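Local coordinates for probable porin (Pseudomonas aeruginosa, PDB 4FT6), which probably acts as an outer membrane porin of the OprD family, a beta-barrel channel that lets small solutes cross the membrane, at residues Y270-Y281 with V290-A301. Sequence-based numbering, arbitrary orientation.
Sequences YQRMYGDDGMLY and VNDIQVRNFTSA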
ATOM      1  N   TYR A 270      14.425  -1.910  11.164  1.00 59.77           N
ATOM      2  CA  TYR A 270      14.710  -3.324  11.319  1.00 57.14           C
ATOM      3  C   TYR A 270      13.434  -4.106  11.128  1.00 62.17           C
ATOM      4  O   TYR A 270      12.338  -3.619  11.428  1.00 67.26           O
ATOM      5  CB  TYR A 270      15.295  -3.633  12.697  1.00 60.03           C
ATOM      6  CG  TYR A 270      15.718  -5.078  12.861  1.00 65.74           C
ATOM      7  CD1 TYR A 270      16.887  -5.551  12.278  1.00 71.11           C
ATOM      8  CD2 TYR A 270      14.954  -5.973  13.598  1.00 62.79           C
ATOM      9  CE1 TYR A 270      17.287  -6.885  12.426  1.00 70.11           C
ATOM     10  CE2 TYR A 270      15.352  -7.305  13.756  1.00 62.80           C
ATOM     11  CZ  TYR A 270      16.519  -7.753  13.167  1.00 67.59           C
ATOM     12  OH  TYR A 270      16.928  -9.066  13.307  1.00 74.96           O
ATOM     13  N   GLN A 271      13.581  -5.329  10.632  1.00 63.66           N
ATOM     14  CA  GLN A 271      12.436  -6.166  10.319  1.00 59.55           C
ATOM     15  C   GLN A 271      12.844  -7.631  10.399  1.00 62.23           C
ATOM     16  O   GLN A 271      13.918  -8.000   9.920  1.00 67.05           O
ATOM     17  CB  GLN A 271      11.930  -5.831   8.919  1.00 54.97           C
ATOM     18  CG  GLN A 271      10.795  -6.697   8.462  1.00 56.97           C
ATOM     19  CD  GLN A 271      10.236  -6.242   7.141  1.00 59.80           C
ATOM     20  OE1 GLN A 271       9.946  -5.054   6.950  1.00 58.09           O
ATOM     21  NE2 GLN A 271      10.085  -7.184   6.209  1.00 61.05           N
ATOM     22  N   ARG A 272      12.000  -8.464  11.003  1.00 58.20           N
ATOM     23  CA  ARG A 272      12.299  -9.889  11.104  1.00 58.37           C
ATOM     24  C   ARG A 272      11.063 -10.788  11.037  1.00 62.61           C
ATOM     25  O   ARG A 272      10.027 -10.504  11.642  1.00 67.77           O
ATOM     26  CB  ARG A 272      13.105 -10.184  12.368  1.00 63.17           C
ATOM     27  CG  ARG A 272      13.417 -11.653  12.554  1.00 61.49           C
ATOM     28  CD  ARG A 272      14.397 -11.845  13.665  1.00 54.87           C
ATOM     29  NE  ARG A 272      14.727 -13.246  13.914  1.00 59.55           N
ATOM     30  CZ  ARG A 272      15.672 -13.641  14.764  1.00 68.10           C
ATOM     31  NH1 ARG A 272      16.379 -12.743  15.438  1.00 68.59           N
ATOM     32  NH2 ARG A 272      15.919 -14.935  14.932  1.00 68.71           N
ATOM     33  N   MET A 273      11.197 -11.871  10.279  1.00 64.06           N
ATOM     34  CA  MET A 273      10.154 -12.870  10.078  1.00 61.62           C
ATOM     35  C   MET A 273      10.438 -14.066  11.018  1.00 65.55           C
ATOM     36  O   MET A 273      11.526 -14.655  10.973  1.00 65.27           O
ATOM     37  CB  MET A 273      10.235 -13.347   8.625  1.00 59.51           C
ATOM     38  CG  MET A 273       9.049 -13.014   7.707  1.00 68.62           C
ATOM     39  SD  MET A 273       8.226 -11.426   7.926  1.00 71.21           S
ATOM     40  CE  MET A 273       9.525 -10.288   7.466  1.00110.55           C
ATOM     41  N   TYR A 274       9.484 -14.424  11.873  1.00 57.63           N
ATOM     42  CA  TYR A 274       9.656 -15.575  12.759  1.00 52.30           C
ATOM     43  C   TYR A 274       8.637 -16.657  12.438  1.00 56.96           C
ATOM     44  O   TYR A 274       7.492 -16.349  12.057  1.00 56.97           O
ATOM     45  CB  TYR A 274       9.451 -15.183  14.234  1.00 61.25           C
ATOM     46  CG  TYR A 274      10.307 -14.052  14.765  1.00 65.94           C
ATOM     47  CD1 TYR A 274       9.951 -12.725  14.553  1.00 68.60           C
ATOM     48  CD2 TYR A 274      11.444 -14.307  15.516  1.00 71.30           C
ATOM     49  CE1 TYR A 274      10.721 -11.682  15.053  1.00 73.42           C
ATOM     50  CE2 TYR A 274      12.225 -13.264  16.029  1.00 71.99           C
ATOM     51  CZ  TYR A 274      11.847 -11.957  15.791  1.00 74.03           C
ATOM     52  OH  TYR A 274      12.587 -10.906  16.271  1.00 74.07           O
ATOM     53  N   GLY A 275       9.023 -17.918  12.638  1.00 59.23           N
ATOM     54  CA  GLY A 275       8.102 -19.029  12.463  1.00 59.76           C
ATOM     55  C   GLY A 275       8.302 -19.777  11.156  1.00 65.30           C
ATOM     56  O   GLY A 275       9.148 -19.403  10.330  1.00 71.29           O
ATOM     57  N   ASP A 276       7.513 -20.831  10.964  1.00 62.98           N
ATOM     58  CA  ASP A 276       7.608 -21.668   9.774  1.00 67.66           C
ATOM     59  C   ASP A 276       7.210 -20.951   8.495  1.00 65.84           C
ATOM     60  O   ASP A 276       7.568 -21.386   7.410  1.00 74.04           O
ATOM     61  CB  ASP A 276       6.752 -22.920   9.942  1.00 69.00           C
ATOM     62  CG  ASP A 276       7.467 -23.997  10.712  1.00 89.47           C
ATOM     63  OD1 ASP A 276       8.682 -24.173  10.478  1.00 99.66           O
ATOM     64  OD2 ASP A 276       6.826 -24.654  11.557  1.00 97.54           O
ATOM     65  N   ASP A 277       6.471 -19.859   8.629  1.00 62.20           N
ATOM     66  CA  ASP A 277       5.967 -19.120   7.476  1.00 58.70           C
ATOM     67  C   ASP A 277       6.437 -17.680   7.545  1.00 58.67           C
ATOM     68  O   ASP A 277       6.669 -17.144   8.635  1.00 57.32           O
ATOM     69  CB  ASP A 277       4.436 -19.136   7.443  1.00 54.97           C
ATOM     70  CG  ASP A 277       3.867 -20.518   7.227  1.00 66.38           C
ATOM     71  OD1 ASP A 277       3.975 -21.036   6.090  1.00 70.76           O
ATOM     72  OD2 ASP A 277       3.286 -21.081   8.186  1.00 71.07           O
ATOM     73  N   GLY A 278       6.587 -17.061   6.378  1.00 55.58           N
ATOM     74  CA  GLY A 278       6.885 -15.644   6.311  1.00 54.49           C
ATOM     75  C   GLY A 278       5.602 -14.843   6.495  1.00 57.50           C
ATOM     76  O   GLY A 278       4.546 -15.410   6.813  1.00 59.18           O
ATOM     77  N   MET A 279       5.688 -13.529   6.296  1.00 57.44           N
ATOM     78  CA  MET A 279       4.531 -12.649   6.461  1.00 53.59           C
ATOM     79  C   MET A 279       3.325 -13.107   5.628  1.00 59.49           C
ATOM     80  O   MET A 279       3.449 -13.438   4.448  1.00 61.89           O
ATOM     81  CB  MET A 279       4.895 -11.221   6.081  1.00 47.85           C
ATOM     82  CG  MET A 279       3.718 -10.290   6.088  1.00 51.45           C
ATOM     83  SD  MET A 279       3.366  -9.731   7.750  1.00 63.56           S
ATOM     84  CE  MET A 279       1.822  -8.837   7.492  1.00 58.47           C
ATOM     85  N   LEU A 280       2.164 -13.137   6.268  1.00 56.43           N
ATOM     86  CA  LEU A 280       0.925 -13.572   5.659  1.00 47.78           C
ATOM     87  C   LEU A 280       0.008 -12.353   5.551  1.00 50.60           C
ATOM     88  O   LEU A 280      -0.225 -11.638   6.528  1.00 52.98           O
ATOM     89  CB  LEU A 280       0.262 -14.660   6.511  1.00 47.63           C
ATOM     90  CG  LEU A 280       1.054 -15.971   6.580  1.00 57.44           C
ATOM     91  CD1 LEU A 280       0.654 -16.839   7.788  1.00 54.04           C
ATOM     92  CD2 LEU A 280       0.874 -16.750   5.279  1.00 51.88           C
ATOM     93  N   TYR A 281      -0.503 -12.101   4.348  1.00 50.67           N
ATOM     94  CA  TYR A 281      -1.354 -10.937   4.112  1.00 49.82           C
ATOM     95  C   TYR A 281      -2.280 -11.170   2.929  1.00 53.74           C
ATOM     96  O   TYR A 281      -2.211 -12.212   2.251  1.00 55.54           O
ATOM     97  CB  TYR A 281      -0.515  -9.657   3.936  1.00 46.96           C
ATOM     98  CG  TYR A 281       0.610  -9.737   2.913  1.00 50.51           C
ATOM     99  CD1 TYR A 281       1.793 -10.425   3.178  1.00 57.27           C
ATOM    100  CD2 TYR A 281       0.511  -9.079   1.700  1.00 57.86           C
ATOM    101  CE1 TYR A 281       2.836 -10.471   2.229  1.00 61.48           C
ATOM    102  CE2 TYR A 281       1.534  -9.119   0.757  1.00 61.31           C
ATOM    103  CZ  TYR A 281       2.689  -9.810   1.019  1.00 65.97           C
ATOM    104  OH  TYR A 281       3.684  -9.822   0.068  1.00 65.94           O
ATOM    105  N   VAL A 290       8.471  -1.962   7.498  1.00 54.18           N
ATOM    106  CA  VAL A 290       9.431  -0.923   7.109  1.00 53.39           C
ATOM    107  C   VAL A 290      10.203  -1.232   5.826  1.00 54.62           C
ATOM    108  O   VAL A 290      10.505  -0.321   5.051  1.00 57.66           O
ATOM    109  CB  VAL A 290      10.413  -0.585   8.266  1.00 43.14           C
ATOM    110  CG1 VAL A 290      11.334  -1.796   8.578  1.00 51.34           C
ATOM    111  CG2 VAL A 290      11.201   0.699   7.960  1.00 41.56           C
ATOM    112  N   ASN A 291      10.512  -2.508   5.606  1.00 52.73           N
ATOM    113  CA  ASN A 291      11.182  -2.930   4.380  1.00 60.27           C
ATOM    114  C   ASN A 291      10.232  -3.336   3.270  1.00 69.53           C
ATOM    115  O   ASN A 291      10.623  -4.093   2.378  1.00 70.33           O
ATOM    116  CB  ASN A 291      12.132  -4.098   4.642  1.00 62.90           C
ATOM    117  CG  ASN A 291      13.473  -3.648   5.160  1.00 61.74           C
ATOM    118  OD1 ASN A 291      13.855  -2.482   5.011  1.00 65.06           O
ATOM    119  ND2 ASN A 291      14.206  -4.575   5.774  1.00 60.14           N
ATOM    120  N   ASP A 292       8.983  -2.874   3.327  1.00 70.42           N
ATOM    121  CA  ASP A 292       8.082  -3.101   2.205  1.00 63.80           C
ATOM    122  C   ASP A 292       8.384  -1.993   1.212  1.00 59.07           C
ATOM    123  O   ASP A 292       7.794  -0.915   1.260  1.00 56.14           O
ATOM    124  CB  ASP A 292       6.613  -3.061   2.619  1.00 69.37           C
ATOM    125  CG  ASP A 292       5.684  -3.520   1.510  1.00 77.52           C
ATOM    126  OD1 ASP A 292       6.064  -3.410   0.311  1.00 75.62           O
ATOM    127  OD2 ASP A 292       4.569  -3.990   1.837  1.00 80.85           O
ATOM    128  N   ILE A 293       9.344  -2.247   0.333  1.00 57.25           N
ATOM    129  CA  ILE A 293       9.857  -1.182  -0.508  1.00 60.49           C
ATOM    130  C   ILE A 293       9.581  -1.461  -1.986  1.00 59.68           C
ATOM    131  O   ILE A 293       8.672  -2.221  -2.305  1.00 78.96           O
ATOM    132  CB  ILE A 293      11.353  -0.881  -0.199  1.00 65.19           C
ATOM    133  CG1 ILE A 293      12.214  -2.100  -0.492  1.00 58.74           C
ATOM    134  CG2 ILE A 293      11.520  -0.458   1.257  1.00 57.57           C
ATOM    135  CD1 ILE A 293      13.621  -1.928  -0.098  1.00 63.64           C
ATOM    136  N   GLN A 294      10.357  -0.855  -2.880  1.00 55.02           N
ATOM    137  CA  GLN A 294       9.942  -0.732  -4.277  1.00 59.33           C
ATOM    138  C   GLN A 294       9.618  -2.049  -4.996  1.00 58.58           C
ATOM    139  O   GLN A 294       8.564  -2.159  -5.607  1.00 66.59           O
ATOM    140  CB  GLN A 294      10.949   0.107  -5.082  1.00 64.46           C
ATOM    141  CG  GLN A 294      10.406   0.590  -6.426  1.00 63.53           C
ATOM    142  CD  GLN A 294      11.361   1.511  -7.148  1.00 71.90           C
ATOM    143  OE1 GLN A 294      12.157   2.214  -6.519  1.00 78.38           O
ATOM    144  NE2 GLN A 294      11.290   1.517  -8.479  1.00 74.32           N
ATOM    145  N   VAL A 295      10.501  -3.042  -4.917  1.00 60.64           N
ATOM    146  CA  VAL A 295      10.299  -4.284  -5.670  1.00 65.02           C
ATOM    147  C   VAL A 295      10.113  -5.519  -4.787  1.00 67.97           C
ATOM    148  O   VAL A 295       9.488  -6.499  -5.193  1.00 79.25           O
ATOM    149  CB  VAL A 295      11.441  -4.538  -6.702  1.00 61.38           C
ATOM    150  CG1 VAL A 295      12.367  -3.317  -6.808  1.00 59.33           C
ATOM    151  CG2 VAL A 295      12.222  -5.793  -6.351  1.00 52.83           C
ATOM    152  N   ARG A 296      10.658  -5.459  -3.580  1.00 69.05           N
ATOM    153  CA  ARG A 296      10.628  -6.583  -2.655  1.00 63.73           C
ATOM    154  C   ARG A 296      10.282  -6.085  -1.238  1.00 62.72           C
ATOM    155  O   ARG A 296      10.533  -4.911  -0.901  1.00 52.90           O
ATOM    156  CB  ARG A 296      11.990  -7.282  -2.667  1.00 66.71           C
ATOM    157  CG  ARG A 296      12.040  -8.576  -1.900  1.00 67.32           C
ATOM    158  CD  ARG A 296      13.395  -9.216  -1.999  1.00 65.65           C
ATOM    159  NE  ARG A 296      13.670 -10.008  -0.804  1.00 72.87           N
ATOM    160  CZ  ARG A 296      13.131 -11.197  -0.566  1.00 79.78           C
ATOM    161  NH1 ARG A 296      12.284 -11.725  -1.439  1.00 87.77           N
ATOM    162  NH2 ARG A 296      13.430 -11.853   0.544  1.00 80.17           N
ATOM    163  N   ASN A 297       9.701  -6.956  -0.411  1.00 55.96           N
ATOM    164  CA  ASN A 297       9.270  -6.548   0.927  1.00 54.05           C
ATOM    165  C   ASN A 297       9.941  -7.340   2.075  1.00 55.35           C
ATOM    166  O   ASN A 297       9.634  -7.144   3.261  1.00 53.89           O
ATOM    167  CB  ASN A 297       7.729  -6.545   1.037  1.00 50.74           C
ATOM    168  CG  ASN A 297       7.141  -7.930   0.945  1.00 59.49           C
ATOM    169  OD1 ASN A 297       7.871  -8.919   0.827  1.00 77.33           O
ATOM    170  ND2 ASN A 297       5.824  -8.021   1.026  1.00 64.68           N
ATOM    171  N   PHE A 298      10.864  -8.220   1.697  1.00 54.82           N
ATOM    172  CA  PHE A 298      11.706  -8.938   2.650  1.00 57.00           C
ATOM    173  C   PHE A 298      10.889  -9.715   3.671  1.00 58.30           C
ATOM    174  O   PHE A 298      11.104  -9.590   4.867  1.00 67.62           O
ATOM    175  CB  PHE A 298      12.669  -7.959   3.336  1.00 58.27           C
ATOM    176  CG  PHE A 298      13.649  -7.316   2.378  1.00 66.73           C
ATOM    177  CD1 PHE A 298      13.318  -6.152   1.691  1.00 64.73           C
ATOM    178  CD2 PHE A 298      14.893  -7.892   2.138  1.00 67.58           C
ATOM    179  CE1 PHE A 298      14.229  -5.567   0.792  1.00 67.10           C
ATOM    180  CE2 PHE A 298      15.798  -7.307   1.246  1.00 63.74           C
ATOM    181  CZ  PHE A 298      15.468  -6.150   0.572  1.00 56.97           C
ATOM    182  N   THR A 299       9.966 -10.534   3.183  1.00 61.58           N
ATOM    183  CA  THR A 299       9.027 -11.237   4.055  1.00 63.16           C
ATOM    184  C   THR A 299       9.078 -12.754   3.930  1.00 60.37           C
ATOM    185  O   THR A 299       8.135 -13.443   4.349  1.00 58.61           O
ATOM    186  CB  THR A 299       7.581 -10.793   3.804  1.00 60.48           C
ATOM    187  OG1 THR A 299       7.229 -11.109   2.457  1.00 63.59           O
ATOM    188  CG2 THR A 299       7.413  -9.303   4.052  1.00 54.55           C
ATOM    189  N   SER A 300      10.163 -13.265   3.348  1.00 52.93           N
ATOM    190  CA  SER A 300      10.376 -14.706   3.263  1.00 58.75           C
ATOM    191  C   SER A 300      10.525 -15.308   4.660  1.00 62.81           C
ATOM    192  O   SER A 300      10.938 -14.616   5.598  1.00 62.75           O
ATOM    193  CB  SER A 300      11.635 -15.007   2.460  1.00 64.55           C
ATOM    194  OG  SER A 300      11.451 -14.627   1.122  1.00 72.19           O
ATOM    195  N   ALA A 301      10.197 -16.591   4.793  1.00 59.03           N
ATOM    196  CA  ALA A 301      10.320 -17.277   6.075  1.00 64.53           C
ATOM    197  C   ALA A 301      11.713 -17.088   6.694  1.00 67.93           C
ATOM    198  O   ALA A 301      12.737 -17.366   6.062  1.00 72.30           O
ATOM    199  CB  ALA A 301       9.984 -18.769   5.932  1.00 58.04           C
TER
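Q271 lays its carboxamide against N291, with CD 3.8 Å from N291 CB, and both ends of that amide are used by backbone. Q271 OE1 accepts a hydrogen bond from N291 N at 2.9 Å, the donor tilted 29° from the carbonyl plane. Q271 NE2 gives a hydrogen bond to N297 O, 3.0 Å away and close to the plane of the Q271 amide, and a weak one to F298 O. CG anti to the backbone N (chi1 177°) and an extended chain beyond it carry the amide from the strand into the loop, and these bonds fix its rotation. N291's own amide is held by S305 and Q307. This is a beta-barrel porin of the OprD family; 264-274 is one of its antiparallel strands, and the long loop leading on to strand 304-313 folds back over the strand's end. There M273 bends its chain over T299, SD 4.0 Å from T299 CA. Past the strand, M279 N hydrogen-bonds to T299 O at 3.1 Å, while M279 CB packs against T299 CB. G278 CA runs alongside T299 O. Y281 OH accepts a hydrogen bond from N297 ND2 at 3.0 Å, ring and amide planes 69° apart, and T299 OG1 donates to N297 OD1.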